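PDB 6G9C: immunomodulatory active chitinase, which probably binds and hydrolyses chitin as a glycosyl hydrolase family 18 enzyme, and has immunomodulatory activity in inflammatory lung disease. Local coordinates for residues A[32-44]-A[59-71]. Sequence-based numbering, arbitrary orientation.
Sequences KYVRGCYFTNWAQ and ANLCEYIFYAFAK
Tyr-38 and Phe-66 meet across the first two parallel strands, 34-40 and 64-71, of the TIM barrel of glycosyl hydrolase family 18. From Arg-35 to Asn-41 the backbone is hydrogen-bonded across to residues 63-68; Arg-35 O receives both Glu-63 N (2.7 Å) and Tyr-64 N, and at the far end Asn-41 N reaches Ala-68 O (2.9 Å). On the face carrying Tyr-38, its ring and that of Phe-66 form an offset stack with planes at 22°. Phe-66 CB lies over the Tyr-38 ring, 3.6 Å from its centroid, while the edge of the Phe-66 ring faces Gly-36 CA. The other face carries Phe-39 and Tyr-67, with Phe-39 CE1 3.4 Å from Tyr-67 CE2; they lie side by side and point the same way because both have CG anti to the backbone N (chi1 175° and -166°). The Cys-37–Cys-62 disulfide ties the middle of strand 34-40 to the residues just before strand 64-71. Arg-35 bends at chi3 to bring NH1 to Asn-60 O (3.0 Å), and a water bridges its NH2 to Asn-60 OD1. Just beyond strand 34-40, Asn-41 lies beside the cis peptide between Ala-68 and Phe-69; its ND2 makes a weak hydrogen bond to Phe-69 O. Inside the barrel, Tyr-38 OH is hydrogen-bonded to Asp-149, in the DxxDxDxE signature of the family, and to Asn-216. Tyr-67 packs outward on helix 85-94, Cys-37 and Arg-35 touch helix 392-398, and strands 364-368 and 104-110 flank the pair, closing the barrel on one side and continuing it on the other.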
loop_
_atom_site.group_PDB
_atom_site.type_symbol
_atom_site.label_atom_id
_atom_site.label_comp_id
_atom_site.label_asym_id
_atom_site.label_seq_id
_atom_site.Cartn_x
_atom_site.Cartn_y
_atom_site.Cartn_z
ATOM N N LYS A 32 10.533 -5.740 -20.353
ATOM C CA LYS A 32 10.833 -6.741 -21.372
ATOM C C LYS A 32 11.153 -8.124 -20.782
ATOM O O LYS A 32 10.869 -9.145 -21.413
ATOM C CB LYS A 32 11.996 -6.275 -22.250
ATOM C CG LYS A 32 12.034 -6.948 -23.609
ATOM C CD LYS A 32 13.452 -7.085 -24.129
ATOM C CE LYS A 32 13.457 -7.676 -25.529
ATOM N NZ LYS A 32 12.523 -8.834 -25.645
ATOM N N TYR A 33 11.746 -8.173 -19.588
ATOM C CA TYR A 33 12.001 -9.440 -18.910
ATOM C C TYR A 33 11.335 -9.442 -17.539
ATOM O O TYR A 33 11.422 -8.458 -16.796
ATOM C CB TYR A 33 13.507 -9.713 -18.772
ATOM C CG TYR A 33 14.187 -9.990 -20.099
ATOM C CD1 TYR A 33 14.014 -11.201 -20.749
ATOM C CD2 TYR A 33 14.976 -9.023 -20.714
ATOM C CE1 TYR A 33 14.622 -11.455 -21.968
ATOM C CE2 TYR A 33 15.589 -9.270 -21.934
ATOM C CZ TYR A 33 15.407 -10.482 -22.556
ATOM O OH TYR A 33 16.012 -10.731 -23.768
ATOM N N VAL A 34 10.654 -10.550 -17.221
ATOM C CA VAL A 34 10.160 -10.787 -15.869
ATOM C C VAL A 34 11.343 -11.003 -14.930
ATOM O O VAL A 34 12.291 -11.723 -15.265
ATOM C CB VAL A 34 9.230 -12.017 -15.859
ATOM C CG1 VAL A 34 8.982 -12.506 -14.438
ATOM C CG2 VAL A 34 7.914 -11.717 -16.575
ATOM N N ARG A 35 11.289 -10.397 -13.742
ATOM C CA ARG A 35 12.247 -10.675 -12.671
ATOM C C ARG A 35 11.465 -11.016 -11.412
ATOM O O ARG A 35 10.833 -10.139 -10.820
ATOM C CB ARG A 35 13.193 -9.493 -12.431
ATOM C CG ARG A 35 13.976 -9.124 -13.675
ATOM C CD ARG A 35 14.908 -7.943 -13.427
ATOM N NE ARG A 35 14.190 -6.672 -13.410
ATOM C CZ ARG A 35 13.997 -5.942 -12.318
ATOM N NH1 ARG A 35 14.467 -6.356 -11.152
ATOM N NH2 ARG A 35 13.333 -4.797 -12.388
ATOM N N GLY A 36 11.497 -12.288 -11.006
ATOM C CA GLY A 36 10.757 -12.710 -9.825
ATOM C C GLY A 36 11.617 -13.221 -8.684
ATOM O O GLY A 36 12.741 -13.675 -8.910
ATOM N N CYS A 37 11.099 -13.168 -7.456
ATOM C CA CYS A 37 11.821 -13.617 -6.273
ATOM C C CYS A 37 10.855 -14.263 -5.305
ATOM O O CYS A 37 9.824 -13.668 -4.992
ATOM C CB CYS A 37 12.506 -12.449 -5.543
ATOM S SG CYS A 37 13.643 -11.498 -6.550
ATOM N N TYR A 38 11.221 -15.419 -4.761
ATOM C CA TYR A 38 10.418 -16.040 -3.712
ATOM C C TYR A 38 10.887 -15.599 -2.325
ATOM O O TYR A 38 12.072 -15.716 -1.983
ATOM C CB TYR A 38 10.465 -17.558 -3.804
ATOM C CG TYR A 38 9.511 -18.114 -4.842
ATOM C CD1 TYR A 38 9.851 -18.109 -6.189
ATOM C CD2 TYR A 38 8.256 -18.594 -4.480
ATOM C CE1 TYR A 38 8.961 -18.603 -7.156
ATOM C CE2 TYR A 38 7.368 -19.102 -5.439
ATOM C CZ TYR A 38 7.731 -19.084 -6.776
ATOM O OH TYR A 38 6.879 -19.563 -7.765
ATOM N N PHE A 39 9.945 -15.072 -1.547
ATOM C CA PHE A 39 10.065 -14.898 -0.106
ATOM C C PHE A 39 9.525 -16.150 0.581
ATOM O O PHE A 39 8.539 -16.735 0.115
ATOM C CB PHE A 39 9.262 -13.657 0.313
ATOM C CG PHE A 39 9.212 -13.422 1.798
ATOM C CD1 PHE A 39 8.233 -14.017 2.583
ATOM C CD2 PHE A 39 10.140 -12.587 2.402
ATOM C CE1 PHE A 39 8.189 -13.796 3.945
ATOM C CE2 PHE A 39 10.104 -12.362 3.769
ATOM C CZ PHE A 39 9.139 -12.965 4.537
ATOM N N THR A 40 10.158 -16.567 1.688
ATOM C CA THR A 40 9.704 -17.745 2.426
ATOM C C THR A 40 9.407 -17.384 3.878
ATOM O O THR A 40 10.235 -16.757 4.552
ATOM C CB THR A 40 10.714 -18.911 2.373
ATOM O OG1 THR A 40 11.906 -18.569 3.098
ATOM C CG2 THR A 40 11.071 -19.267 0.926
ATOM N N ASN A 41 8.240 -17.815 4.372
ATOM C CA ASN A 41 7.808 -17.390 5.701
ATOM C C ASN A 41 8.392 -18.252 6.834
ATOM O O ASN A 41 7.990 -18.080 7.996
ATOM C CB ASN A 41 6.262 -17.328 5.780
ATOM C CG ASN A 41 5.586 -18.653 5.492
ATOM O OD1 ASN A 41 6.243 -19.672 5.318
ATOM N ND2 ASN A 41 4.244 -18.645 5.449
ATOM N N TRP A 42 9.356 -19.136 6.547
ATOM C CA TRP A 42 10.102 -19.808 7.604
ATOM C C TRP A 42 11.541 -19.305 7.736
ATOM O O TRP A 42 12.244 -19.723 8.666
ATOM C CB TRP A 42 10.104 -21.330 7.389
ATOM C CG TRP A 42 10.726 -21.779 6.097
ATOM C CD1 TRP A 42 12.024 -22.183 5.904
ATOM C CD2 TRP A 42 10.069 -21.914 4.822
ATOM N NE1 TRP A 42 12.215 -22.539 4.581
ATOM C CE2 TRP A 42 11.035 -22.372 3.898
ATOM C CE3 TRP A 42 8.764 -21.671 4.371
ATOM C CZ2 TRP A 42 10.730 -22.601 2.544
ATOM C CZ3 TRP A 42 8.459 -21.903 3.028
ATOM C CH2 TRP A 42 9.436 -22.363 2.134
ATOM N N ALA A 43 11.995 -18.415 6.845
ATOM C CA ALA A 43 13.347 -17.862 6.967
ATOM C C ALA A 43 13.494 -16.968 8.193
ATOM O O ALA A 43 14.629 -16.721 8.638
ATOM C CB ALA A 43 13.711 -17.097 5.692
ATOM N N GLN A 44 12.376 -16.507 8.762
ATOM C CA GLN A 44 12.381 -15.765 10.011
ATOM C C GLN A 44 12.892 -16.586 11.177
ATOM O O GLN A 44 13.152 -16.017 12.240
ATOM C CB GLN A 44 10.970 -15.286 10.358
ATOM C CG GLN A 44 9.965 -16.446 10.442
ATOM C CD GLN A 44 8.635 -16.057 11.055
ATOM O OE1 GLN A 44 8.580 -15.365 12.073
ATOM N NE2 GLN A 44 7.550 -16.528 10.453
ATOM N N ALA A 59 14.960 -2.505 -2.761
ATOM C CA ALA A 59 14.149 -1.951 -3.840
ATOM C C ALA A 59 14.743 -2.271 -5.208
ATOM O O ALA A 59 15.961 -2.188 -5.410
ATOM C CB ALA A 59 14.011 -0.435 -3.668
ATOM N N ASN A 60 13.866 -2.671 -6.136
ATOM C CA ASN A 60 14.139 -2.940 -7.550
ATOM C C ASN A 60 14.882 -4.246 -7.803
ATOM O O ASN A 60 15.271 -4.519 -8.943
ATOM C CB ASN A 60 14.897 -1.777 -8.198
ATOM C CG ASN A 60 14.070 -0.519 -8.234
ATOM O OD1 ASN A 60 12.910 -0.548 -8.637
ATOM N ND2 ASN A 60 14.647 0.589 -7.787
ATOM N N LEU A 61 15.106 -5.059 -6.775
ATOM C CA LEU A 61 15.655 -6.394 -6.977
ATOM C C LEU A 61 14.759 -7.228 -7.893
ATOM O O LEU A 61 15.238 -7.872 -8.836
ATOM C CB LEU A 61 15.792 -7.064 -5.617
ATOM C CG LEU A 61 16.922 -7.984 -5.229
ATOM C CD1 LEU A 61 18.253 -7.344 -5.527
ATOM C CD2 LEU A 61 16.757 -8.284 -3.748
ATOM N N CYS A 62 13.454 -7.209 -7.636
ATOM C CA CYS A 62 12.471 -8.054 -8.304
ATOM C C CYS A 62 11.326 -7.172 -8.773
ATOM O O CYS A 62 11.064 -6.129 -8.176
ATOM C CB CYS A 62 11.904 -9.130 -7.362
ATOM S SG CYS A 62 13.235 -9.966 -6.519
ATOM N N GLU A 63 10.647 -7.576 -9.849
ATOM C CA GLU A 63 9.358 -6.936 -10.108
ATOM C C GLU A 63 8.222 -7.653 -9.398
ATOM O O GLU A 63 7.228 -7.018 -9.026
ATOM C CB GLU A 63 9.047 -6.857 -11.603
ATOM C CG GLU A 63 7.967 -5.822 -11.892
ATOM C CD GLU A 63 7.517 -5.802 -13.333
ATOM O OE1 GLU A 63 8.147 -6.479 -14.175
ATOM O OE2 GLU A 63 6.524 -5.101 -13.619
ATOM N N TYR A 64 8.367 -8.954 -9.184
ATOM C CA TYR A 64 7.356 -9.779 -8.554
ATOM C C TYR A 64 7.991 -10.486 -7.368
ATOM O O TYR A 64 9.037 -11.128 -7.511
ATOM C CB TYR A 64 6.802 -10.819 -9.537
ATOM C CG TYR A 64 6.298 -10.254 -10.847
ATOM C CD1 TYR A 64 7.158 -10.058 -11.919
ATOM C CD2 TYR A 64 4.954 -9.936 -11.014
ATOM C CE1 TYR A 64 6.693 -9.543 -13.126
ATOM C CE2 TYR A 64 4.475 -9.426 -12.221
ATOM C CZ TYR A 64 5.348 -9.239 -13.267
ATOM O OH TYR A 64 4.883 -8.734 -14.457
ATOM N N ILE A 65 7.360 -10.379 -6.204
ATOM C CA ILE A 65 7.710 -11.210 -5.058
ATOM C C ILE A 65 6.626 -12.265 -4.912
ATOM O O ILE A 65 5.435 -11.937 -4.911
ATOM C CB ILE A 65 7.848 -10.391 -3.767
ATOM C CG1 ILE A 65 9.151 -9.565 -3.793
ATOM C CG2 ILE A 65 7.815 -11.328 -2.560
ATOM C CD1 ILE A 65 9.184 -8.517 -2.726
ATOM N N PHE A 66 7.037 -13.526 -4.781
ATOM C CA PHE A 66 6.111 -14.636 -4.563
ATOM C C PHE A 66 6.221 -15.050 -3.102
ATOM O O PHE A 66 7.318 -15.357 -2.620
ATOM C CB PHE A 66 6.424 -15.812 -5.489
ATOM C CG PHE A 66 6.345 -15.461 -6.943
ATOM C CD1 PHE A 66 7.441 -14.921 -7.599
ATOM C CD2 PHE A 66 5.164 -15.641 -7.651
ATOM C CE1 PHE A 66 7.369 -14.565 -8.930
ATOM C CE2 PHE A 66 5.085 -15.295 -8.991
ATOM C CZ PHE A 66 6.188 -14.746 -9.625
ATOM N N TYR A 67 5.093 -15.032 -2.393
ATOM C CA TYR A 67 5.083 -15.299 -0.957
ATOM C C TYR A 67 4.814 -16.784 -0.717
ATOM O O TYR A 67 3.682 -17.253 -0.895
ATOM C CB TYR A 67 4.046 -14.422 -0.267
ATOM C CG TYR A 67 4.198 -14.395 1.231
ATOM C CD1 TYR A 67 3.815 -15.489 2.006
ATOM C CD2 TYR A 67 4.755 -13.287 1.883
ATOM C CE1 TYR A 67 3.957 -15.481 3.377
ATOM C CE2 TYR A 67 4.900 -13.275 3.263
ATOM C CZ TYR A 67 4.504 -14.377 3.999
ATOM O OH TYR A 67 4.637 -14.379 5.365
ATOM N N ALA A 68 5.849 -17.521 -0.302
ATOM C CA ALA A 68 5.726 -18.946 0.006
ATOM C C ALA A 68 5.669 -19.151 1.518
ATOM O O ALA A 68 6.587 -18.726 2.229
ATOM C CB ALA A 68 6.898 -19.724 -0.595
ATOM N N PHE A 69 4.613 -19.810 2.029
ATOM C CA PHE A 69 3.407 -20.290 1.325
ATOM C C PHE A 69 2.171 -19.994 2.168
ATOM O O PHE A 69 2.256 -19.887 3.395
ATOM C CB PHE A 69 3.423 -21.806 1.105
ATOM C CG PHE A 69 4.468 -22.292 0.148
ATOM C CD1 PHE A 69 4.313 -22.114 -1.216
ATOM C CD2 PHE A 69 5.584 -22.980 0.620
ATOM C CE1 PHE A 69 5.276 -22.587 -2.106
ATOM C CE2 PHE A 69 6.557 -23.456 -0.256
ATOM C CZ PHE A 69 6.399 -23.252 -1.625
ATOM N N ALA A 70 1.002 -19.937 1.530
ATOM C CA ALA A 70 -0.241 -20.050 2.272
ATOM C C ALA A 70 -0.532 -21.524 2.557
ATOM O O ALA A 70 0.202 -22.423 2.137
ATOM C CB ALA A 70 -1.394 -19.401 1.504
ATOM N N LYS A 71 -1.636 -21.772 3.260
ATOM C CA LYS A 71 -2.040 -23.106 3.685
ATOM C C LYS A 71 -3.356 -23.473 3.013
ATOM O O LYS A 71 -4.305 -22.681 3.041
ATOM C CB LYS A 71 -2.186 -23.149 5.212
ATOM C CG LYS A 71 -2.970 -24.313 5.763
ATOM C CD LYS A 71 -2.122 -25.559 5.858
ATOM C CE LYS A 71 -2.653 -26.489 6.933
ATOM N NZ LYS A 71 -1.834 -27.729 7.028
HETATM O O HOH W 1 11.869 -2.560 -10.550
#